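Local coordinates for protein thiosulfate sulfurtransferase (Pseudomonas aeruginosa, PDB 1YT8) that probably transfers sulfur from thiosulfate to cyanide, as a sulfurtransferase built from four rhodanese-like repeats, at residues I6-L18 / D90-A104. Sequence-based numbering, arbitrary orientation.
Sequences IAVRTFHDIRAAL and DVALLDGGLSGWRNA
Strand 7-9 is an edge strand of the parallel sheet of a rhodanese-like domain, and it pairs in register with strand 91-94, which separates it from strand 66-69. Ala7 and Arg9 each donate through N-H and accept at C=O: Ala7 N to Val91 O, Leu93 N to Ala7 O (2.9 Å), Arg9 N to Leu93 O, and Asp95 N to Arg9 O (2.8 Å), the last carrying the ladder just past the strand. Ile6 CG2 meets Leu93 CG at 3.8 Å, and helix 75-85 packs on both side chains. On the sheet face bearing Ala7 and Ala92, the Arg9 chain bends at chi3 (-86°) and lays one guanidinium face over Ala92 CB. Arg9 NH1 (3.1 Å) and NH2 (3.2 Å) both grip Asp90 OD1 from one face of the carboxylate, whose plane stands 81° from the guanidinium; NE and NH2 also bond Thr67 OG1 and Ile66 O, so Asp90 and strand 66-69 together hold the group. Beyond the strands, a capping box of Thr10 and Asp13 starts helix 11-20, and a water links Phe11 N to Asp95 O. Phe11 packs against Ala104 CB and makes a T-shaped stack with Trp101, whose indole NH is bonded to Glu107 O. Ile14 CG2 lies at the indole's edge, 3.9 Å from Trp101 CZ3, while Phe11 CD1 points into the indole face, 3.6 Å from Trp101 CD2.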
ATOM      1  N   ILE A   6      10.408 -27.214   4.666  1.00 33.51           N
ATOM      2  CA  ILE A   6      10.674 -25.778   5.077  1.00 31.20           C
ATOM      3  C   ILE A   6      12.143 -25.606   5.503  1.00 31.00           C
ATOM      4  O   ILE A   6      12.568 -26.138   6.523  1.00 31.16           O
ATOM      5  CB  ILE A   6       9.746 -25.354   6.241  1.00 32.20           C
ATOM      6  CG1 ILE A   6       8.283 -25.645   5.885  1.00 32.52           C
ATOM      7  CG2 ILE A   6       9.921 -23.869   6.573  1.00 30.05           C
ATOM      8  CD1 ILE A   6       7.793 -24.972   4.608  1.00 34.00           C
ATOM      9  N   ALA A   7      12.911 -24.857   4.711  1.00 29.50           N
ATOM     10  CA  ALA A   7      14.328 -24.640   5.009  1.00 26.00           C
ATOM     11  C   ALA A   7      14.477 -23.422   5.905  1.00 23.10           C
ATOM     12  O   ALA A   7      13.492 -22.846   6.403  1.00 20.69           O
ATOM     13  CB  ALA A   7      15.118 -24.407   3.733  1.00 28.20           C
ATOM     14  N   VAL A   8      15.744 -23.073   6.109  1.00 20.03           N
ATOM     15  CA  VAL A   8      16.168 -21.933   6.909  1.00 20.37           C
ATOM     16  C   VAL A   8      17.139 -21.071   6.099  1.00 19.71           C
ATOM     17  O   VAL A   8      18.091 -21.574   5.494  1.00 20.34           O
ATOM     18  CB  VAL A   8      16.887 -22.373   8.211  1.00 21.65           C
ATOM     19  CG1 VAL A   8      17.320 -21.154   8.991  1.00 20.71           C
ATOM     20  CG2 VAL A   8      15.954 -23.248   9.044  1.00 19.73           C
ATOM     21  N   ARG A   9      16.881 -19.770   6.100  1.00 18.63           N
ATOM     22  CA  ARG A   9      17.722 -18.803   5.419  1.00 18.22           C
ATOM     23  C   ARG A   9      18.120 -17.733   6.424  1.00 17.46           C
ATOM     24  O   ARG A   9      17.319 -17.330   7.271  1.00 17.80           O
ATOM     25  CB  ARG A   9      16.981 -18.181   4.234  1.00 18.92           C
ATOM     26  CG  ARG A   9      17.164 -18.963   2.937  1.00 20.27           C
ATOM     27  CD  ARG A   9      16.610 -18.201   1.736  1.00 20.60           C
ATOM     28  NE  ARG A   9      15.184 -18.429   1.523  1.00 18.70           N
ATOM     29  CZ  ARG A   9      14.686 -19.432   0.808  1.00 17.66           C
ATOM     30  NH1 ARG A   9      15.502 -20.307   0.235  1.00 19.00           N
ATOM     31  NH2 ARG A   9      13.375 -19.553   0.649  1.00 19.28           N
ATOM     32  N   THR A  10      19.362 -17.277   6.324  1.00 17.54           N
ATOM     33  CA  THR A  10      19.893 -16.283   7.239  1.00 15.75           C
ATOM     34  C   THR A  10      19.944 -14.877   6.668  1.00 16.38           C
ATOM     35  O   THR A  10      19.657 -14.646   5.492  1.00 15.14           O
ATOM     36  CB  THR A  10      21.332 -16.632   7.658  1.00 17.55           C
ATOM     37  OG1 THR A  10      22.218 -16.386   6.554  1.00 16.26           O
ATOM     38  CG2 THR A  10      21.436 -18.104   8.058  1.00 15.62           C
ATOM     39  N   PHE A  11      20.314 -13.942   7.535  1.00 16.92           N
ATOM     40  CA  PHE A  11      20.478 -12.545   7.165  1.00 18.72           C
ATOM     41  C   PHE A  11      21.443 -12.505   5.977  1.00 17.86           C
ATOM     42  O   PHE A  11      21.215 -11.804   4.993  1.00 16.40           O
ATOM     43  CB  PHE A  11      21.080 -11.773   8.346  1.00 19.01           C
ATOM     44  CG  PHE A  11      21.755 -10.483   7.958  1.00 19.10           C
ATOM     45  CD1 PHE A  11      21.007  -9.352   7.636  1.00 18.77           C
ATOM     46  CD2 PHE A  11      23.146 -10.409   7.891  1.00 19.33           C
ATOM     47  CE1 PHE A  11      21.633  -8.165   7.248  1.00 20.28           C
ATOM     48  CE2 PHE A  11      23.783  -9.228   7.506  1.00 20.74           C
ATOM     49  CZ  PHE A  11      23.024  -8.102   7.183  1.00 21.79           C
ATOM     50  N   HIS A  12      22.521 -13.274   6.079  1.00 18.46           N
ATOM     51  CA  HIS A  12      23.529 -13.321   5.026  1.00 18.74           C
ATOM     52  C   HIS A  12      23.000 -13.843   3.693  1.00 17.37           C
ATOM     53  O   HIS A  12      23.410 -13.360   2.635  1.00 16.82           O
ATOM     54  CB  HIS A  12      24.725 -14.146   5.501  1.00 21.22           C
ATOM     55  CG  HIS A  12      25.432 -13.533   6.668  1.00 26.80           C
ATOM     56  ND1 HIS A  12      26.166 -12.370   6.560  1.00 30.40           N
ATOM     57  CD2 HIS A  12      25.448 -13.867   7.980  1.00 29.64           C
ATOM     58  CE1 HIS A  12      26.600 -12.014   7.756  1.00 30.25           C
ATOM     59  NE2 HIS A  12      26.178 -12.905   8.635  1.00 31.59           N
ATOM     60  N   ASP A  13      22.096 -14.819   3.739  1.00 16.12           N
ATOM     61  CA  ASP A  13      21.509 -15.367   2.516  1.00 14.83           C
ATOM     62  C   ASP A  13      20.694 -14.275   1.831  1.00 14.17           C
ATOM     63  O   ASP A  13      20.775 -14.085   0.615  1.00 13.04           O
ATOM     64  CB  ASP A  13      20.571 -16.544   2.823  1.00 16.34           C
ATOM     65  CG  ASP A  13      21.307 -17.791   3.277  1.00 18.62           C
ATOM     66  OD1 ASP A  13      22.287 -18.183   2.609  1.00 16.87           O
ATOM     67  OD2 ASP A  13      20.889 -18.391   4.295  1.00 14.88           O
ATOM     68  N   ILE A  14      19.890 -13.570   2.622  1.00 13.99           N
ATOM     69  CA  ILE A  14      19.048 -12.501   2.093  1.00 13.33           C
ATOM     70  C   ILE A  14      19.900 -11.350   1.554  1.00 14.02           C
ATOM     71  O   ILE A  14      19.643 -10.839   0.464  1.00 13.20           O
ATOM     72  CB  ILE A  14      18.096 -11.945   3.183  1.00 14.12           C
ATOM     73  CG1 ILE A  14      17.184 -13.064   3.717  1.00 13.92           C
ATOM     74  CG2 ILE A  14      17.290 -10.781   2.620  1.00 11.77           C
ATOM     75  CD1 ILE A  14      16.305 -13.732   2.663  1.00 15.30           C
ATOM     76  N   ARG A  15      20.913 -10.943   2.318  1.00 14.19           N
ATOM     77  CA  ARG A  15      21.779  -9.848   1.896  1.00 14.30           C
ATOM     78  C   ARG A  15      22.480 -10.183   0.588  1.00 15.07           C
ATOM     79  O   ARG A  15      22.615  -9.329  -0.286  1.00 15.83           O
ATOM     80  CB  ARG A  15      22.824  -9.537   2.970  1.00 15.33           C
ATOM     81  CG  ARG A  15      23.672  -8.308   2.654  1.00 17.72           C
ATOM     82  CD  ARG A  15      24.731  -8.065   3.720  1.00 19.87           C
ATOM     83  NE  ARG A  15      25.532  -6.876   3.437  1.00 24.65           N
ATOM     84  CZ  ARG A  15      25.120  -5.625   3.622  1.00 27.08           C
ATOM     85  NH1 ARG A  15      23.904  -5.381   4.099  1.00 27.13           N
ATOM     86  NH2 ARG A  15      25.927  -4.613   3.327  1.00 28.01           N
ATOM     87  N   ALA A  16      22.928 -11.428   0.459  1.00 14.53           N
ATOM     88  CA  ALA A  16      23.606 -11.857  -0.755  1.00 15.63           C
ATOM     89  C   ALA A  16      22.653 -11.756  -1.943  1.00 12.81           C
ATOM     90  O   ALA A  16      23.032 -11.273  -3.009  1.00 13.08           O
ATOM     91  CB  ALA A  16      24.112 -13.294  -0.603  1.00 13.51           C
ATOM     92  N   ALA A  17      21.411 -12.200  -1.759  1.00 11.84           N
ATOM     93  CA  ALA A  17      20.437 -12.143  -2.844  1.00 12.92           C
ATOM     94  C   ALA A  17      20.099 -10.695  -3.223  1.00 13.67           C
ATOM     95  O   ALA A  17      19.962 -10.374  -4.409  1.00 16.40           O
ATOM     96  CB  ALA A  17      19.163 -12.913  -2.456  1.00 11.66           C
ATOM     97  N   LEU A  18      19.973  -9.823  -2.224  1.00 14.33           N
ATOM     98  CA  LEU A  18      19.664  -8.417  -2.482  1.00 13.45           C
ATOM     99  C   LEU A  18      20.780  -7.744  -3.280  1.00 13.64           C
ATOM    100  O   LEU A  18      20.516  -6.961  -4.195  1.00 13.81           O
ATOM    101  CB  LEU A  18      19.451  -7.661  -1.164  1.00 14.64           C
ATOM    102  CG  LEU A  18      18.195  -8.020  -0.361  1.00 15.05           C
ATOM    103  CD1 LEU A  18      18.241  -7.326   1.000  1.00 16.48           C
ATOM    104  CD2 LEU A  18      16.949  -7.607  -1.138  1.00 13.30           C
ATOM    105  N   ASP A  90       9.602 -23.059  -2.590  1.00 18.00           N
ATOM    106  CA  ASP A  90      10.869 -22.626  -1.997  1.00 17.90           C
ATOM    107  C   ASP A  90      10.598 -21.703  -0.819  1.00 17.09           C
ATOM    108  O   ASP A  90      10.804 -20.491  -0.898  1.00 15.58           O
ATOM    109  CB  ASP A  90      11.719 -21.902  -3.054  1.00 18.72           C
ATOM    110  CG  ASP A  90      13.144 -21.618  -2.581  1.00 21.65           C
ATOM    111  OD1 ASP A  90      13.510 -21.999  -1.448  1.00 20.12           O
ATOM    112  OD2 ASP A  90      13.908 -21.005  -3.357  1.00 22.52           O
ATOM    113  N   VAL A  91      10.140 -22.293   0.280  1.00 16.23           N
ATOM    114  CA  VAL A  91       9.816 -21.532   1.475  1.00 16.94           C
ATOM    115  C   VAL A  91      10.810 -21.800   2.595  1.00 16.48           C
ATOM    116  O   VAL A  91      11.247 -22.934   2.796  1.00 17.55           O
ATOM    117  CB  VAL A  91       8.400 -21.886   1.976  1.00 16.65           C
ATOM    118  CG1 VAL A  91       8.017 -20.980   3.130  1.00 17.61           C
ATOM    119  CG2 VAL A  91       7.400 -21.757   0.842  1.00 17.58           C
ATOM    120  N   ALA A  92      11.166 -20.751   3.324  1.00 15.77           N
ATOM    121  CA  ALA A  92      12.101 -20.882   4.431  1.00 16.24           C
ATOM    122  C   ALA A  92      11.762 -19.928   5.565  1.00 16.96           C
ATOM    123  O   ALA A  92      11.019 -18.962   5.383  1.00 14.89           O
ATOM    124  CB  ALA A  92      13.519 -20.621   3.947  1.00 17.32           C
ATOM    125  N   LEU A  93      12.309 -20.219   6.740  1.00 16.74           N
ATOM    126  CA  LEU A  93      12.119 -19.382   7.917  1.00 18.30           C
ATOM    127  C   LEU A  93      13.418 -18.604   8.071  1.00 17.92           C
ATOM    128  O   LEU A  93      14.489 -19.144   7.804  1.00 18.58           O
ATOM    129  CB  LEU A  93      11.913 -20.246   9.163  1.00 20.35           C
ATOM    130  CG  LEU A  93      10.744 -21.231   9.181  1.00 21.62           C
ATOM    131  CD1 LEU A  93      10.846 -22.121  10.420  1.00 21.08           C
ATOM    132  CD2 LEU A  93       9.434 -20.469   9.171  1.00 19.73           C
ATOM    133  N   LEU A  94      13.326 -17.344   8.483  1.00 16.02           N
ATOM    134  CA  LEU A  94      14.518 -16.527   8.690  1.00 16.17           C
ATOM    135  C   LEU A  94      15.155 -16.975  10.000  1.00 18.87           C
ATOM    136  O   LEU A  94      14.500 -16.987  11.041  1.00 18.02           O
ATOM    137  CB  LEU A  94      14.149 -15.046   8.790  1.00 17.29           C
ATOM    138  CG  LEU A  94      15.300 -14.086   9.117  1.00 17.57           C
ATOM    139  CD1 LEU A  94      16.296 -14.063   7.968  1.00 16.69           C
ATOM    140  CD2 LEU A  94      14.747 -12.693   9.363  1.00 16.06           C
ATOM    141  N   ASP A  95      16.430 -17.341   9.946  1.00 18.38           N
ATOM    142  CA  ASP A  95      17.144 -17.802  11.130  1.00 19.45           C
ATOM    143  C   ASP A  95      17.092 -16.785  12.270  1.00 18.95           C
ATOM    144  O   ASP A  95      17.578 -15.661  12.140  1.00 20.28           O
ATOM    145  CB  ASP A  95      18.598 -18.109  10.765  1.00 22.11           C
ATOM    146  CG  ASP A  95      19.379 -18.693  11.922  1.00 24.59           C
ATOM    147  OD1 ASP A  95      18.939 -19.716  12.481  1.00 25.84           O
ATOM    148  OD2 ASP A  95      20.437 -18.131  12.268  1.00 27.72           O
ATOM    149  N   GLY A  96      16.491 -17.189  13.387  1.00 18.86           N
ATOM    150  CA  GLY A  96      16.389 -16.311  14.541  1.00 18.95           C
ATOM    151  C   GLY A  96      15.300 -15.257  14.445  1.00 18.16           C
ATOM    152  O   GLY A  96      15.125 -14.454  15.363  1.00 17.49           O
ATOM    153  N   GLY A  97      14.565 -15.254  13.338  1.00 19.81           N
ATOM    154  CA  GLY A  97      13.509 -14.272  13.166  1.00 19.18           C
ATOM    155  C   GLY A  97      14.051 -12.854  13.175  1.00 19.45           C
ATOM    156  O   GLY A  97      15.195 -12.620  12.782  1.00 17.53           O
ATOM    157  N   LEU A  98      13.236 -11.906  13.631  1.00 17.67           N
ATOM    158  CA  LEU A  98      13.643 -10.507  13.687  1.00 18.01           C
ATOM    159  C   LEU A  98      14.930 -10.328  14.494  1.00 18.81           C
ATOM    160  O   LEU A  98      15.835  -9.598  14.082  1.00 17.34           O
ATOM    161  CB  LEU A  98      12.531  -9.653  14.305  1.00 18.54           C
ATOM    162  CG  LEU A  98      12.825  -8.154  14.434  1.00 18.63           C
ATOM    163  CD1 LEU A  98      12.855  -7.515  13.048  1.00 17.84           C
ATOM    164  CD2 LEU A  98      11.762  -7.491  15.301  1.00 17.85           C
ATOM    165  N   SER A  99      15.011 -10.996  15.641  1.00 18.97           N
ATOM    166  CA  SER A  99      16.192 -10.892  16.491  1.00 19.08           C
ATOM    167  C   SER A  99      17.425 -11.428  15.777  1.00 18.38           C
ATOM    168  O   SER A  99      18.539 -10.948  15.994  1.00 21.18           O
ATOM    169  CB  SER A  99      15.969 -11.649  17.804  1.00 21.55           C
ATOM    170  OG  SER A  99      14.979 -11.001  18.585  1.00 22.61           O
ATOM    171  N   GLY A 100      17.220 -12.427  14.924  1.00 18.36           N
ATOM    172  CA  GLY A 100      18.325 -12.999  14.178  1.00 17.55           C
ATOM    173  C   GLY A 100      18.901 -11.961  13.234  1.00 19.48           C
ATOM    174  O   GLY A 100      20.117 -11.847  13.086  1.00 19.03           O
ATOM    175  N   TRP A 101      18.022 -11.194  12.596  1.00 17.13           N
ATOM    176  CA  TRP A 101      18.445 -10.152  11.668  1.00 17.07           C
ATOM    177  C   TRP A 101      19.247  -9.081  12.409  1.00 17.65           C
ATOM    178  O   TRP A 101      20.326  -8.674  11.968  1.00 17.23           O
ATOM    179  CB  TRP A 101      17.215  -9.528  11.000  1.00 15.92           C
ATOM    180  CG  TRP A 101      17.539  -8.500   9.957  1.00 15.78           C
ATOM    181  CD1 TRP A 101      17.869  -7.191  10.164  1.00 17.46           C
ATOM    182  CD2 TRP A 101      17.573  -8.703   8.539  1.00 17.06           C
ATOM    183  NE1 TRP A 101      18.103  -6.564   8.960  1.00 18.05           N
ATOM    184  CE2 TRP A 101      17.929  -7.470   7.946  1.00 17.09           C
ATOM    185  CE3 TRP A 101      17.336  -9.810   7.710  1.00 16.01           C
ATOM    186  CZ2 TRP A 101      18.054  -7.311   6.559  1.00 16.14           C
ATOM    187  CZ3 TRP A 101      17.460  -9.653   6.327  1.00 18.36           C
ATOM    188  CH2 TRP A 101      17.816  -8.409   5.769  1.00 16.35           C
ATOM    189  N   ARG A 102      18.713  -8.636  13.540  1.00 16.45           N
ATOM    190  CA  ARG A 102      19.366  -7.623  14.356  1.00 17.29           C
ATOM    191  C   ARG A 102      20.735  -8.102  14.841  1.00 18.00           C
ATOM    192  O   ARG A 102      21.732  -7.393  14.711  1.00 17.23           O
ATOM    193  CB  ARG A 102      18.485  -7.278  15.566  1.00 18.87           C
ATOM    194  CG  ARG A 102      19.069  -6.201  16.468  1.00 21.08           C
ATOM    195  CD  ARG A 102      18.276  -6.031  17.760  1.00 22.55           C
ATOM    196  NE  ARG A 102      16.894  -5.627  17.522  1.00 22.90           N
ATOM    197  CZ  ARG A 102      15.844  -6.433  17.649  1.00 22.72           C
ATOM    198  NH1 ARG A 102      16.011  -7.696  18.014  1.00 22.52           N
ATOM    199  NH2 ARG A 102      14.622  -5.973  17.413  1.00 25.14           N
ATOM    200  N   ASN A 103      20.776  -9.313  15.391  1.00 17.61           N
ATOM    201  CA  ASN A 103      22.019  -9.872  15.920  1.00 19.73           C
ATOM    202  C   ASN A 103      23.115 -10.061  14.879  1.00 20.29           C
ATOM    203  O   ASN A 103      24.303 -10.046  15.211  1.00 20.06           O
ATOM    204  CB  ASN A 103      21.744 -11.205  16.625  1.00 21.29           C
ATOM    205  CG  ASN A 103      20.857 -11.044  17.841  1.00 22.70           C
ATOM    206  OD1 ASN A 103      20.845  -9.989  18.473  1.00 21.63           O
ATOM    207  ND2 ASN A 103      20.118 -12.095  18.183  1.00 22.92           N
ATOM    208  N   ALA A 104      22.717 -10.242  13.625  1.00 20.10           N
ATOM    209  CA  ALA A 104      23.679 -10.434  12.545  1.00 19.96           C
ATOM    210  C   ALA A 104      24.223  -9.094  12.049  1.00 21.44           C
ATOM    211  O   ALA A 104      25.088  -9.050  11.172  1.00 22.59           O
ATOM    212  CB  ALA A 104      23.026 -11.199  11.399  1.00 20.85           C
TER
HETATM  213  O   HOH W   1      19.496 -14.556  10.296  1.00 17.30           O
HETATM  214  O   HOH W   2      26.971 -10.950  10.676  1.00 29.06           O